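Local coordinates for protein Xaa-Pro dipeptidase (Lactobacillus brevis, PDB 3I7M) that is the creatinase/prolidase-type N-terminal domain of an enzyme that probably acts as a manganese-dependent metalloexopeptidase of family M24B, at residues Thr4-Ile9 and Leu44-Phe49; His16-Thr21 and Phe126-Thr131; His81-Ala86 and Ala118-Ala123. One frame throughout, in Å; residues are numbered along the deposited sequence.

Contact 1 of 3, residues Thr4-Ile9 and Leu44-Phe49; sequences TKLEQI and LALVVF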
loop_
_atom_site.group_PDB
_atom_site.type_symbol
_atom_site.label_atom_id
_atom_site.label_comp_id
_atom_site.label_asym_id
_atom_site.label_seq_id
_atom_site.Cartn_x
_atom_site.Cartn_y
_atom_site.Cartn_z
ATOM N N THR A 4 -5.793 -3.085 16.836
ATOM C CA THR A 4 -4.860 -1.998 16.323
ATOM C C THR A 4 -5.439 -1.348 15.031
ATOM O O THR A 4 -6.306 -1.893 14.409
ATOM C CB THR A 4 -3.417 -2.493 15.967
ATOM O OG1 THR A 4 -3.485 -3.327 14.806
ATOM C CG2 THR A 4 -2.736 -3.276 17.134
ATOM N N LYS A 5 -4.975 -0.152 14.691
ATOM C CA LYS A 5 -5.365 0.521 13.431
ATOM C C LYS A 5 -5.132 -0.380 12.208
ATOM O O LYS A 5 -6.008 -0.502 11.343
ATOM C CB LYS A 5 -4.574 1.798 13.207
ATOM C CG LYS A 5 -4.801 2.945 14.222
ATOM C CD LYS A 5 -3.686 3.982 14.060
ATOM C CE LYS A 5 -3.757 5.108 15.066
ATOM N NZ LYS A 5 -2.743 6.155 14.743
ATOM N N LEU A 6 -3.964 -1.029 12.187
ATOM C CA LEU A 6 -3.661 -1.977 11.113
ATOM C C LEU A 6 -4.567 -3.164 11.101
ATOM O O LEU A 6 -5.014 -3.595 10.017
ATOM C CB LEU A 6 -2.238 -2.464 11.172
ATOM C CG LEU A 6 -1.337 -1.448 10.518
ATOM C CD1 LEU A 6 0.081 -1.667 11.101
ATOM C CD2 LEU A 6 -1.482 -1.507 8.955
ATOM N N GLU A 7 -4.895 -3.709 12.273
ATOM C CA GLU A 7 -5.882 -4.818 12.299
ATOM C C GLU A 7 -7.295 -4.379 11.855
ATOM O O GLU A 7 -8.015 -5.138 11.203
ATOM C CB GLU A 7 -5.910 -5.559 13.670
ATOM C CG GLU A 7 -4.561 -6.154 14.042
ATOM C CD GLU A 7 -4.448 -6.604 15.508
ATOM O OE1 GLU A 7 -5.062 -6.001 16.415
ATOM O OE2 GLU A 7 -3.664 -7.547 15.734
ATOM N N GLN A 8 -7.704 -3.149 12.171
ATOM C CA GLN A 8 -8.929 -2.624 11.661
ATOM C C GLN A 8 -8.951 -2.578 10.130
ATOM O O GLN A 8 -9.967 -2.929 9.519
ATOM C CB GLN A 8 -9.205 -1.220 12.215
ATOM C CG GLN A 8 -9.545 -1.175 13.723
ATOM C CD GLN A 8 -9.703 0.270 14.204
ATOM O OE1 GLN A 8 -10.605 0.969 13.780
ATOM N NE2 GLN A 8 -8.827 0.711 15.088
ATOM N N ILE A 9 -7.837 -2.152 9.532
ATOM C CA ILE A 9 -7.775 -2.149 8.057
ATOM C C ILE A 9 -7.763 -3.531 7.482
ATOM O O ILE A 9 -8.398 -3.782 6.456
ATOM C CB ILE A 9 -6.583 -1.328 7.566
ATOM C CG1 ILE A 9 -6.786 0.121 7.989
ATOM C CG2 ILE A 9 -6.511 -1.274 6.028
ATOM C CD1 ILE A 9 -5.563 0.977 7.961
ATOM N N LEU A 44 5.602 5.753 -2.481
ATOM C CA LEU A 44 5.523 5.351 -1.076
ATOM C C LEU A 44 4.163 4.700 -0.868
ATOM O O LEU A 44 3.138 5.317 -1.239
ATOM C CB LEU A 44 5.650 6.548 -0.181
ATOM C CG LEU A 44 5.363 6.356 1.307
ATOM C CD1 LEU A 44 6.454 5.501 1.996
ATOM C CD2 LEU A 44 5.194 7.685 2.032
ATOM N N ALA A 45 4.154 3.480 -0.367
ATOM C CA ALA A 45 2.877 2.771 -0.199
ATOM C C ALA A 45 2.912 1.914 1.016
ATOM O O ALA A 45 3.977 1.470 1.470
ATOM C CB ALA A 45 2.649 1.872 -1.458
ATOM N N LEU A 46 1.731 1.630 1.530
ATOM C CA LEU A 46 1.542 0.699 2.640
ATOM C C LEU A 46 0.500 -0.323 2.187
ATOM O O LEU A 46 -0.611 0.068 1.822
ATOM C CB LEU A 46 1.147 1.428 3.913
ATOM C CG LEU A 46 1.270 0.659 5.222
ATOM C CD1 LEU A 46 1.241 1.651 6.401
ATOM C CD2 LEU A 46 0.154 -0.334 5.283
ATOM N N VAL A 47 0.878 -1.584 2.100
ATOM C CA VAL A 47 0.041 -2.650 1.553
ATOM C C VAL A 47 -0.432 -3.529 2.667
ATOM O O VAL A 47 0.351 -4.007 3.470
ATOM C CB VAL A 47 0.781 -3.473 0.527
ATOM C CG1 VAL A 47 -0.084 -4.638 0.003
ATOM C CG2 VAL A 47 1.274 -2.506 -0.585
ATOM N N VAL A 48 -1.740 -3.693 2.737
ATOM C CA VAL A 48 -2.378 -4.427 3.822
ATOM C C VAL A 48 -3.157 -5.628 3.203
ATOM O O VAL A 48 -3.778 -5.540 2.137
ATOM C CB VAL A 48 -3.401 -3.555 4.564
ATOM C CG1 VAL A 48 -4.189 -4.318 5.721
ATOM C CG2 VAL A 48 -2.749 -2.285 5.128
ATOM N N PHE A 49 -3.053 -6.795 3.866
ATOM C CA PHE A 49 -3.708 -8.005 3.414
ATOM C C PHE A 49 -4.742 -8.410 4.419
ATOM O O PHE A 49 -4.662 -8.049 5.594
ATOM C CB PHE A 49 -2.667 -9.139 3.264
ATOM C CG PHE A 49 -1.610 -8.841 2.245
ATOM C CD1 PHE A 49 -1.863 -9.025 0.900
ATOM C CD2 PHE A 49 -0.379 -8.334 2.622
ATOM C CE1 PHE A 49 -0.918 -8.742 -0.085
ATOM C CE2 PHE A 49 0.607 -8.044 1.663
ATOM C CZ PHE A 49 0.330 -8.226 0.292
#

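Contact 2 of 3, residues His16-Thr21 and Phe126-Thr131; sequences HHASMT and FDLDIT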
loop_
_atom_site.group_PDB
_atom_site.type_symbol
_atom_site.label_atom_id
_atom_site.label_comp_id
_atom_site.label_asym_id
_atom_site.label_seq_id
_atom_site.Cartn_x
_atom_site.Cartn_y
_atom_site.Cartn_z
ATOM N N HIS A 16 -14.577 -6.865 2.898
ATOM C CA HIS A 16 -14.863 -6.455 1.541
ATOM C C HIS A 16 -14.354 -7.424 0.492
ATOM O O HIS A 16 -14.406 -7.134 -0.699
ATOM C CB HIS A 16 -14.261 -5.059 1.345
ATOM C CG HIS A 16 -15.061 -3.988 2.007
ATOM N ND1 HIS A 16 -15.032 -3.775 3.350
ATOM C CD2 HIS A 16 -15.990 -3.126 1.516
ATOM C CE1 HIS A 16 -15.882 -2.823 3.680
ATOM N NE2 HIS A 16 -16.449 -2.383 2.573
ATOM N N HIS A 17 -13.855 -8.569 0.922
ATOM C CA HIS A 17 -13.466 -9.631 0.018
ATOM C C HIS A 17 -12.345 -9.122 -0.916
ATOM O O HIS A 17 -12.272 -9.503 -2.099
ATOM C CB HIS A 17 -14.738 -10.137 -0.716
ATOM C CG HIS A 17 -15.966 -10.216 0.173
ATOM N ND1 HIS A 17 -17.092 -9.438 -0.024
ATOM C CD2 HIS A 17 -16.204 -10.930 1.295
ATOM C CE1 HIS A 17 -17.979 -9.691 0.922
ATOM N NE2 HIS A 17 -17.478 -10.617 1.721
ATOM N N ALA A 18 -11.505 -8.249 -0.386
ATOM C CA ALA A 18 -10.375 -7.697 -1.126
ATOM C C ALA A 18 -9.149 -8.578 -0.932
ATOM O O ALA A 18 -8.829 -9.011 0.197
ATOM C CB ALA A 18 -10.049 -6.301 -0.634
ATOM N N SER A 19 -8.399 -8.788 -2.000
ATOM C CA SER A 19 -7.146 -9.445 -1.902
ATOM C C SER A 19 -6.085 -8.657 -1.155
ATOM O O SER A 19 -5.136 -9.230 -0.570
ATOM C CB SER A 19 -6.574 -9.764 -3.280
ATOM O OG SER A 19 -7.439 -10.647 -4.023
HETATM N N MSE A 20 -6.197 -7.344 -1.274
HETATM C CA MSE A 20 -5.248 -6.453 -0.598
HETATM C C MSE A 20 -5.819 -5.063 -0.673
HETATM O O MSE A 20 -6.690 -4.751 -1.482
HETATM C CB MSE A 20 -3.866 -6.477 -1.156
HETATM C CG MSE A 20 -3.846 -6.007 -2.576
HETATM SE SE MSE A 20 -2.119 -6.272 -3.390
HETATM C CE MSE A 20 -2.340 -5.263 -4.893
ATOM N N THR A 21 -5.303 -4.220 0.223
ATOM C CA THR A 21 -5.534 -2.782 0.231
ATOM C C THR A 21 -4.205 -2.086 -0.019
ATOM O O THR A 21 -3.233 -2.385 0.699
ATOM C CB THR A 21 -6.145 -2.405 1.536
ATOM O OG1 THR A 21 -7.494 -2.914 1.560
ATOM C CG2 THR A 21 -6.211 -0.912 1.704
ATOM N N PHE A 126 -10.149 -2.982 -9.511
ATOM C CA PHE A 126 -10.018 -1.867 -8.585
ATOM C C PHE A 126 -11.390 -1.232 -8.409
ATOM O O PHE A 126 -11.667 -0.107 -8.830
ATOM C CB PHE A 126 -8.963 -0.850 -9.099
ATOM C CG PHE A 126 -7.560 -1.319 -8.966
ATOM C CD1 PHE A 126 -6.767 -0.880 -7.966
ATOM C CD2 PHE A 126 -7.014 -2.249 -9.849
ATOM C CE1 PHE A 126 -5.435 -1.273 -7.821
ATOM C CE2 PHE A 126 -5.669 -2.690 -9.709
ATOM C CZ PHE A 126 -4.901 -2.216 -8.677
ATOM N N ASP A 127 -12.276 -1.985 -7.764
ATOM C CA ASP A 127 -13.663 -1.588 -7.605
ATOM C C ASP A 127 -14.004 -1.291 -6.141
ATOM O O ASP A 127 -15.154 -1.241 -5.740
ATOM C CB ASP A 127 -14.580 -2.650 -8.223
ATOM C CG ASP A 127 -14.396 -4.010 -7.704
ATOM O OD1 ASP A 127 -13.597 -4.306 -6.801
ATOM O OD2 ASP A 127 -15.195 -4.831 -8.246
ATOM N N LEU A 128 -12.986 -1.094 -5.327
ATOM C CA LEU A 128 -13.152 -0.822 -3.899
ATOM C C LEU A 128 -12.415 0.473 -3.484
ATOM O O LEU A 128 -11.256 0.683 -3.875
ATOM C CB LEU A 128 -12.567 -1.955 -3.075
ATOM C CG LEU A 128 -13.327 -3.275 -3.086
ATOM C CD1 LEU A 128 -12.515 -4.335 -2.367
ATOM C CD2 LEU A 128 -14.687 -3.187 -2.430
ATOM N N ASP A 129 -13.048 1.310 -2.675
ATOM C CA ASP A 129 -12.538 2.600 -2.257
ATOM C C ASP A 129 -12.546 2.597 -0.749
ATOM O O ASP A 129 -13.579 2.470 -0.125
ATOM C CB ASP A 129 -13.390 3.727 -2.839
ATOM C CG ASP A 129 -12.774 5.083 -2.665
ATOM O OD1 ASP A 129 -11.691 5.188 -2.073
ATOM O OD2 ASP A 129 -13.386 6.044 -3.177
ATOM N N ILE A 130 -11.367 2.736 -0.157
ATOM C CA ILE A 130 -11.213 2.818 1.297
ATOM C C ILE A 130 -11.176 4.256 1.809
ATOM O O ILE A 130 -11.090 4.469 3.023
ATOM C CB ILE A 130 -10.000 1.983 1.788
ATOM C CG1 ILE A 130 -10.107 1.599 3.253
ATOM C CG2 ILE A 130 -8.655 2.664 1.398
ATOM C CD1 ILE A 130 -9.085 0.586 3.690
ATOM N N THR A 131 -11.378 5.227 0.899
ATOM C CA THR A 131 -11.303 6.654 1.262
ATOM C C THR A 131 -12.189 6.981 2.483
ATOM O O THR A 131 -11.720 7.539 3.465
ATOM C CB THR A 131 -11.677 7.529 0.075
ATOM O OG1 THR A 131 -10.665 7.372 -0.916
ATOM C CG2 THR A 131 -11.749 9.049 0.513
#

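Contact 3 of 3, residues His81-Ala86 and Ala118-Ala123; sequences HENPWA and AAQFSA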
loop_
_atom_site.group_PDB
_atom_site.type_symbol
_atom_site.label_atom_id
_atom_site.label_comp_id
_atom_site.label_asym_id
_atom_site.label_seq_id
_atom_site.Cartn_x
_atom_site.Cartn_y
_atom_site.Cartn_z
ATOM N N HIS A 81 16.237 4.402 -10.234
ATOM C CA HIS A 81 16.069 3.958 -11.610
ATOM C C HIS A 81 15.425 2.561 -11.725
ATOM O O HIS A 81 15.216 2.042 -12.813
ATOM C CB HIS A 81 17.393 4.057 -12.346
ATOM C CG HIS A 81 17.989 5.435 -12.322
ATOM N ND1 HIS A 81 17.462 6.481 -13.051
ATOM C CD2 HIS A 81 19.043 5.944 -11.632
ATOM C CE1 HIS A 81 18.173 7.575 -12.817
ATOM N NE2 HIS A 81 19.144 7.275 -11.970
ATOM N N GLU A 82 15.049 1.987 -10.593
ATOM C CA GLU A 82 14.334 0.705 -10.573
ATOM C C GLU A 82 12.839 0.922 -10.886
ATOM O O GLU A 82 12.364 2.036 -10.723
ATOM C CB GLU A 82 14.511 0.027 -9.200
ATOM C CG GLU A 82 15.916 -0.420 -8.952
ATOM C CD GLU A 82 16.085 -1.182 -7.664
ATOM O OE1 GLU A 82 15.777 -0.649 -6.584
ATOM O OE2 GLU A 82 16.603 -2.329 -7.698
ATOM N N ASN A 83 12.100 -0.138 -11.252
ATOM C CA ASN A 83 10.663 -0.051 -11.528
ATOM C C ASN A 83 9.870 -0.361 -10.237
ATOM O O ASN A 83 9.780 -1.507 -9.823
ATOM C CB ASN A 83 10.240 -1.030 -12.643
ATOM C CG ASN A 83 8.729 -0.922 -13.029
ATOM O OD1 ASN A 83 7.878 -0.539 -12.238
ATOM N ND2 ASN A 83 8.420 -1.236 -14.267
ATOM N N PRO A 84 9.302 0.663 -9.584
ATOM C CA PRO A 84 8.677 0.422 -8.298
ATOM C C PRO A 84 7.435 -0.457 -8.404
ATOM O O PRO A 84 7.133 -1.200 -7.513
ATOM C CB PRO A 84 8.364 1.825 -7.768
ATOM C CG PRO A 84 8.159 2.651 -9.035
ATOM C CD PRO A 84 9.207 2.085 -10.000
ATOM N N TRP A 85 6.713 -0.370 -9.530
ATOM C CA TRP A 85 5.509 -1.125 -9.691
ATOM C C TRP A 85 5.770 -2.628 -9.786
ATOM O O TRP A 85 5.049 -3.428 -9.192
ATOM C CB TRP A 85 4.684 -0.606 -10.891
ATOM C CG TRP A 85 4.474 0.868 -10.804
ATOM C CD1 TRP A 85 5.054 1.834 -11.553
ATOM C CD2 TRP A 85 3.723 1.539 -9.776
ATOM N NE1 TRP A 85 4.670 3.082 -11.064
ATOM C CE2 TRP A 85 3.845 2.906 -9.999
ATOM C CE3 TRP A 85 2.945 1.102 -8.715
ATOM C CZ2 TRP A 85 3.180 3.865 -9.140
ATOM C CZ3 TRP A 85 2.320 2.048 -7.909
ATOM C CH2 TRP A 85 2.476 3.398 -8.132
ATOM N N ALA A 86 6.818 -2.962 -10.544
ATOM C CA ALA A 86 7.213 -4.363 -10.665
ATOM C C ALA A 86 7.690 -4.886 -9.346
ATOM O O ALA A 86 7.359 -5.995 -8.984
ATOM C CB ALA A 86 8.266 -4.551 -11.710
ATOM N N ALA A 118 -1.960 -1.932 -11.625
ATOM C CA ALA A 118 -2.819 -2.947 -12.191
ATOM C C ALA A 118 -2.102 -3.753 -13.306
ATOM O O ALA A 118 -2.369 -4.957 -13.467
ATOM C CB ALA A 118 -4.093 -2.329 -12.707
ATOM N N ALA A 119 -1.291 -3.070 -14.100
ATOM C CA ALA A 119 -0.569 -3.719 -15.228
ATOM C C ALA A 119 0.322 -4.832 -14.781
ATOM O O ALA A 119 0.645 -5.697 -15.592
ATOM C CB ALA A 119 0.220 -2.689 -16.010
ATOM N N GLN A 120 0.705 -4.881 -13.534
ATOM C CA GLN A 120 1.653 -5.902 -13.053
ATOM C C GLN A 120 0.979 -7.195 -12.653
ATOM O O GLN A 120 1.678 -8.164 -12.373
ATOM C CB GLN A 120 2.425 -5.321 -11.886
ATOM C CG GLN A 120 3.279 -4.185 -12.298
ATOM C CD GLN A 120 4.502 -4.579 -13.159
ATOM O OE1 GLN A 120 5.095 -5.647 -12.951
ATOM N NE2 GLN A 120 4.819 -3.772 -14.143
ATOM N N PHE A 121 -0.353 -7.215 -12.616
ATOM C CA PHE A 121 -1.156 -8.353 -12.155
ATOM C C PHE A 121 -2.023 -8.911 -13.255
ATOM O O PHE A 121 -2.329 -8.192 -14.203
ATOM C CB PHE A 121 -1.996 -7.967 -10.964
ATOM C CG PHE A 121 -1.176 -7.481 -9.805
ATOM C CD1 PHE A 121 -1.279 -6.170 -9.391
ATOM C CD2 PHE A 121 -0.333 -8.335 -9.125
ATOM C CE1 PHE A 121 -0.541 -5.722 -8.352
ATOM C CE2 PHE A 121 0.378 -7.849 -8.058
ATOM C CZ PHE A 121 0.243 -6.555 -7.682
ATOM N N SER A 122 -2.435 -10.170 -13.149
ATOM C CA SER A 122 -3.079 -10.764 -14.325
ATOM C C SER A 122 -4.472 -10.230 -14.606
ATOM O O SER A 122 -4.788 -9.904 -15.747
ATOM C CB SER A 122 -3.096 -12.270 -14.267
ATOM O OG SER A 122 -3.351 -12.696 -12.972
ATOM N N ALA A 123 -5.305 -10.091 -13.585
ATOM C CA ALA A 123 -6.651 -9.546 -13.828
ATOM C C ALA A 123 -7.249 -9.021 -12.541
ATOM O O ALA A 123 -8.210 -9.542 -12.004
ATOM C CB ALA A 123 -7.593 -10.534 -14.500
#

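Contact 1 of 3, residues Thr4-Ile9 and Leu44-Phe49
Val48 and Ile9 are brought together by their first torsions: Val48 sets CG1 opposite its backbone N (chi1 177°), while Ile9 swings its longer branch beside its own N (chi1 -64°), leaving the CG2 methyl to face the strand. Ile9 CG2 then lies 3.8 Å from Val48 CG1 and 4.0 Å from Val48 CG2, one methyl set across the fork of the valine, with the two side chains roughly perpendicular. Leu6 makes the second touch from nearly a turn earlier. Its CD2 reaches Val48 CG2 at 4.1 Å and Leu46 CD2 at 4.2 Å, bridging two residues on the same face of strand 45-48. Helix 5-15 thus packs on one face of the mixed sheet of the creatinase/prolidase N-terminal fold; residues 5-9 and strand 45-48 run at 62°, their axes 10.0 Å apart at closest approach. Trp71 touches both leucines, and Leu32 of helix 26-33 lies against Ile9. With an alanine in place of Val48 the fork would be gone, and Ile9 CG2 and Leu6 CD2 would probably face a gap where their shared neighbour had been. At the exposed helix start Thr4 OG1 accepts from Glu7 N at 2.9 Å in an ST motif. Leu6 and Ile9 meet Leu46 and Val48 through carbon alone, a nondirectional packing beside one directional tie, Gln10 NE2 to Phe49 O.

Contact 2 of 3, residues His16-Thr21 and Phe126-Thr131
Leu128 supplies most of the apolar packing, its two methyls dividing the work between Ala18 and His16. CD1 presses on Ala18 CB at 3.6 Å and also lies 3.8 Å from the carbonyl oxygen of His16, a plain van der Waals touch. CD2 comes to the edge of the His16 ring, near its plane, with Leu128 CD2 4.2 Å from His16 CD2. The second apolar pair is Thr21 with Ile130. Ile130 extends CG1 opposite its backbone N (chi1 -158°), which carries CD1 out to Thr21 CG2 at 3.8 Å, the two side chains lying about at right angles. Ile130 is covered further by Ile9 and Trp12 of helix 5-15.

The two segments lead into strand 20-23 and out of strand 125-129, which are not neighbours in the mixed sheet of this fold; strand 101-104 lies between them, and its Ala103 touches both Thr21 and Leu128. The side chains therefore meet across an intervening strand, on the sheet face beneath helix 5-15. That helix ends in a Schellman motif with His17 at the C-prime position and Ala18 N bonded back to Thr13 O.

The hydrogen bonds lie within each side or run to neighbouring parts of the chain. His16 ND1 is bonded to Trp12 O while its ring stacks on Trp12, and Thr21 OG1 is paired with Thr13 OG1, which leaves the threonine methyl for Ile130. Asp129 OD1 caps the turn into helix 131-136: Thr131 N reaches it at 3.0 Å from above the carboxylate plane, and Thr131 OG1 donates to it at 2.7 Å on the syn side. Lys106 N is a further partner of Asp129 OD1, a gathering of donors likely to favour the ionised carboxylate.

Contact 3 of 3, residues His81-Ala86 and Ala118-Ala123
Gln120 meets Trp85 and Ala86 just where helix 84-94 begins behind an Asn83 N-cap, and it does so from a type I turn that starts on Ala118, the last residue of helix 111-118. From CB, which points toward the helix start, the chain leads to CG, 3.7 Å from Trp85 O and 4.1 Å from Trp85 CB. There it bends (chi2 -71°), folding the amide over the backbone of the first turn. CD comes 3.7 Å from Ala86 CA. At the tip OE1 lies against the alanine, 3.4 Å from Ala86 CA and 3.6 Å from Ala86 CB, while NE2 is turned to Asn83, whose ND2 stands 4.4 Å from it. CD and OE1 simply pack on Ala86 at the surface. The Trp85 ring leads elsewhere, toward Arg113, Ala116 and Leu117 of helix 111-118, with Pro84 CG over one face, near its rim. Within the turn Phe121 N bonds to Ala118 O, and Gln120 O accepts from the side-chain NZ of Lys93, farther along helix 84-94. Asn83 OD1 takes a weak bond from Trp85 N and a straighter one from Ala86 N, 3.1 Å long at 164°, which arrives 70° out of the carbonyl plane.

How the contacts relate
From the N terminus, helix 5-15 leads into the loop and strand 20-23, so the first segments of contacts 1 and 2 follow closely. Contact 1 closes its loop when the chain returns as strand 45-48, next to strand 20-23. Contact 2 waits until 126-131, so the two cross, and they join directly where Val48 O probably accepts from Thr21 N. Contact 3 opens after contact 1 has closed and is nested within contact 2, linking the start of helix 84-94 to the turn after helix 111-118. It lies across the chain's centre from contact 1, yet touches contact 2 through Phe126 on Ala118 and Met20 on Phe121.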